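PDB 2JH3: ribosomal protein S2-related protein from Deinococcus radiodurans, which binds a 4Fe-4S cluster and may act as a sirohydrochlorin ferrochelatase in a multi-domain chelatase-like fold. Local coordinates for residues A278-A283 and E378-E383. Residues are numbered along the deposited sequence; the frame is centred on the assembly and turned at random.
Sequences AEAWAA and ESYAHE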
ATOM      1  N   ALA A 278     -17.417 -27.432  -9.459  1.00 23.19           N
ATOM      2  CA  ALA A 278     -18.552 -27.006 -10.256  1.00 23.06           C
ATOM      3  C   ALA A 278     -19.594 -26.208  -9.438  1.00 22.07           C
ATOM      4  O   ALA A 278     -20.181 -25.228  -9.939  1.00 19.80           O
ATOM      5  CB  ALA A 278     -19.233 -28.213 -10.959  1.00 24.47           C
ATOM      6  N   GLU A 279     -19.814 -26.599  -8.192  1.00 21.86           N
ATOM      7  CA  GLU A 279     -20.734 -25.859  -7.322  1.00 21.98           C
ATOM      8  C   GLU A 279     -20.359 -24.401  -7.114  1.00 21.65           C
ATOM      9  O   GLU A 279     -21.210 -23.507  -7.122  1.00 22.22           O
ATOM     10  CB  GLU A 279     -20.804 -26.556  -5.974  1.00 23.23           C
ATOM     11  CG  GLU A 279     -21.572 -27.880  -6.003  1.00 25.59           C
ATOM     12  CD  GLU A 279     -21.598 -28.576  -4.637  1.00 27.24           C
ATOM     13  OE1 GLU A 279     -21.580 -27.911  -3.592  1.00 36.60           O
ATOM     14  OE2 GLU A 279     -21.577 -29.789  -4.645  1.00 30.04           O
ATOM     15  N   ALA A 280     -19.059 -24.151  -6.884  1.00 21.01           N
ATOM     16  CA  ALA A 280     -18.590 -22.799  -6.615  1.00 21.29           C
ATOM     17  C   ALA A 280     -18.797 -21.914  -7.825  1.00 20.47           C
ATOM     18  O   ALA A 280     -19.246 -20.772  -7.713  1.00 20.90           O
ATOM     19  CB  ALA A 280     -17.207 -22.786  -6.146  1.00 20.70           C
ATOM     20  N   TRP A 281     -18.634 -22.479  -9.017  1.00 20.99           N
ATOM     21  CA  TRP A 281     -18.871 -21.673 -10.200  1.00 21.54           C
ATOM     22  C   TRP A 281     -20.340 -21.487 -10.482  1.00 21.16           C
ATOM     23  O   TRP A 281     -20.717 -20.465 -11.034  1.00 20.95           O
ATOM     24  CB  TRP A 281     -18.002 -22.165 -11.391  1.00 21.20           C
ATOM     25  CG  TRP A 281     -16.573 -21.797 -11.038  1.00 19.45           C
ATOM     26  CD1 TRP A 281     -15.665 -22.580 -10.454  1.00 21.25           C
ATOM     27  CD2 TRP A 281     -15.959 -20.513 -11.211  1.00 19.04           C
ATOM     28  NE1 TRP A 281     -14.494 -21.902 -10.281  1.00 22.77           N
ATOM     29  CE2 TRP A 281     -14.673 -20.601 -10.699  1.00 20.76           C
ATOM     30  CE3 TRP A 281     -16.414 -19.285 -11.692  1.00 17.31           C
ATOM     31  CZ2 TRP A 281     -13.799 -19.519 -10.680  1.00 19.03           C
ATOM     32  CZ3 TRP A 281     -15.552 -18.195 -11.687  1.00 21.96           C
ATOM     33  CH2 TRP A 281     -14.253 -18.325 -11.192  1.00 20.07           C
ATOM     34  N   ALA A 282     -21.181 -22.435 -10.066  1.00 23.99           N
ATOM     35  CA  ALA A 282     -22.648 -22.196 -10.108  1.00 22.57           C
ATOM     36  C   ALA A 282     -23.047 -21.033  -9.196  1.00 22.88           C
ATOM     37  O   ALA A 282     -23.947 -20.184  -9.536  1.00 22.16           O
ATOM     38  CB  ALA A 282     -23.413 -23.438  -9.735  1.00 25.49           C
ATOM     39  N   ALA A 283     -22.427 -20.963  -8.024  1.00 21.12           N
ATOM     40  CA  ALA A 283     -22.669 -19.833  -7.130  1.00 22.17           C
ATOM     41  C   ALA A 283     -22.242 -18.487  -7.749  1.00 22.15           C
ATOM     42  O   ALA A 283     -22.915 -17.419  -7.669  1.00 20.91           O
ATOM     43  CB  ALA A 283     -21.939 -20.028  -5.863  1.00 21.79           C
ATOM     44  N   GLU A 378     -12.434 -20.825  -2.679  1.00 20.30           N
ATOM     45  CA  GLU A 378     -12.194 -20.659  -1.225  1.00 21.81           C
ATOM     46  C   GLU A 378     -13.299 -20.013  -0.517  1.00 19.82           C
ATOM     47  O   GLU A 378     -13.687 -20.440   0.569  1.00 20.29           O
ATOM     48  CB  GLU A 378     -10.912 -19.874  -0.985  1.00 21.56           C
ATOM     49  CG  GLU A 378      -9.769 -20.697  -1.313  1.00 23.86           C
ATOM     50  CD  GLU A 378      -8.436 -19.968  -1.198  1.00 27.49           C
ATOM     51  OE1 GLU A 378      -8.408 -18.714  -1.113  1.00 37.11           O
ATOM     52  OE2 GLU A 378      -7.374 -20.665  -1.255  1.00 36.42           O
ATOM     53  N   SER A 379     -13.837 -18.944  -1.110  1.00 20.08           N
ATOM     54  CA  SER A 379     -14.972 -18.263  -0.545  1.00 18.89           C
ATOM     55  C   SER A 379     -16.209 -19.191  -0.442  1.00 20.55           C
ATOM     56  O   SER A 379     -16.915 -19.217   0.603  1.00 19.93           O
ATOM     57  CB  SER A 379     -15.280 -16.987  -1.336  1.00 18.94           C
ATOM     58  OG  SER A 379     -14.196 -16.015  -1.178  1.00 18.27           O
ATOM     59  N   TYR A 380     -16.438 -19.978  -1.513  1.00 20.92           N
ATOM     60  CA  TYR A 380     -17.541 -20.941  -1.590  1.00 19.98           C
ATOM     61  C   TYR A 380     -17.394 -21.964  -0.489  1.00 20.56           C
ATOM     62  O   TYR A 380     -18.349 -22.271   0.244  1.00 22.40           O
ATOM     63  CB  TYR A 380     -17.583 -21.646  -2.932  1.00 21.67           C
ATOM     64  CG  TYR A 380     -18.739 -22.600  -3.033  1.00 20.91           C
ATOM     65  CD1 TYR A 380     -19.976 -22.131  -3.324  1.00 23.46           C
ATOM     66  CD2 TYR A 380     -18.572 -24.000  -2.816  1.00 23.46           C
ATOM     67  CE1 TYR A 380     -21.089 -22.995  -3.390  1.00 23.23           C
ATOM     68  CE2 TYR A 380     -19.654 -24.870  -2.898  1.00 24.86           C
ATOM     69  CZ  TYR A 380     -20.919 -24.356  -3.150  1.00 23.37           C
ATOM     70  OH  TYR A 380     -22.047 -25.194  -3.250  1.00 26.72           O
ATOM     71  N   ALA A 381     -16.211 -22.522  -0.395  1.00 19.36           N
ATOM     72  CA  ALA A 381     -15.906 -23.533   0.615  1.00 20.08           C
ATOM     73  C   ALA A 381     -16.047 -23.012   2.054  1.00 19.82           C
ATOM     74  O   ALA A 381     -16.548 -23.703   2.926  1.00 20.91           O
ATOM     75  CB  ALA A 381     -14.542 -23.997   0.388  1.00 19.98           C
ATOM     76  N   HIS A 382     -15.635 -21.772   2.288  1.00 20.19           N
ATOM     77  CA  HIS A 382     -15.778 -21.195   3.605  1.00 21.03           C
ATOM     78  C   HIS A 382     -17.234 -21.026   4.018  1.00 21.57           C
ATOM     79  O   HIS A 382     -17.570 -21.411   5.113  1.00 21.28           O
ATOM     80  CB  HIS A 382     -14.986 -19.895   3.710  1.00 21.22           C
ATOM     81  CG  HIS A 382     -14.910 -19.372   5.104  1.00 19.07           C
ATOM     82  ND1 HIS A 382     -14.381 -20.104   6.146  1.00 17.16           N
ATOM     83  CD2 HIS A 382     -15.233 -18.175   5.614  1.00 18.44           C
ATOM     84  CE1 HIS A 382     -14.378 -19.373   7.238  1.00 20.04           C
ATOM     85  NE2 HIS A 382     -14.900 -18.197   6.954  1.00 19.37           N
ATOM     86  N   GLU A 383     -18.099 -20.527   3.130  1.00 22.02           N
ATOM     87  CA  GLU A 383     -19.541 -20.407   3.379  1.00 24.78           C
ATOM     88  C   GLU A 383     -20.260 -21.764   3.686  1.00 25.57           C
ATOM     89  O   GLU A 383     -21.222 -21.832   4.465  1.00 25.59           O
ATOM     90  CB  GLU A 383     -20.212 -19.767   2.178  1.00 24.91           C
ATOM     91  CG  GLU A 383     -20.018 -18.329   1.978  1.00 26.44           C
ATOM     92  CD  GLU A 383     -20.603 -17.358   3.046  1.00 22.21           C
ATOM     93  OE1 GLU A 383     -21.190 -17.741   4.077  1.00 29.48           O
ATOM     94  OE2 GLU A 383     -20.415 -16.155   2.824  1.00 26.00           O
TER
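A chi1 of -178° swings the Tyr380 ring away from its own backbone N and lays it against Ala280, while Glu279, its CG beside its own backbone N and the chain extended beyond, sends a carboxylate to the phenol oxygen. The result is a nearly perpendicular helix-helix crossing within the DR2241 stabilising domain: the axes of 278-283 and 378-383 cross at 97°, 9.3 Å apart at their closest. The short side chains of Ala280 and Ala283 let the ring lie against helix 275-290. Ala280 CA sits over one ring face, 3.8 Å from the centroid, which meets the geometry of a CH-pi contact, and Ala280 CB packs 3.4 Å from Tyr380 CB. Obliquely to the ring, Ala283 CB comes to 3.8 Å from Tyr380 CD1. A phenylalanine in place of Tyr380 would probably leave Glu279 OE1 without its phenol donor. Beyond the two helices, the ring of His384 meets that of Tyr380 roughly at right angles, and Arg386 forms a long, weak ion pair with Glu279. The carboxylate plane stands 81° from the ring plane, and Tyr380 OH donates to the anti lone pair of Glu279 OE1 at 2.8 Å.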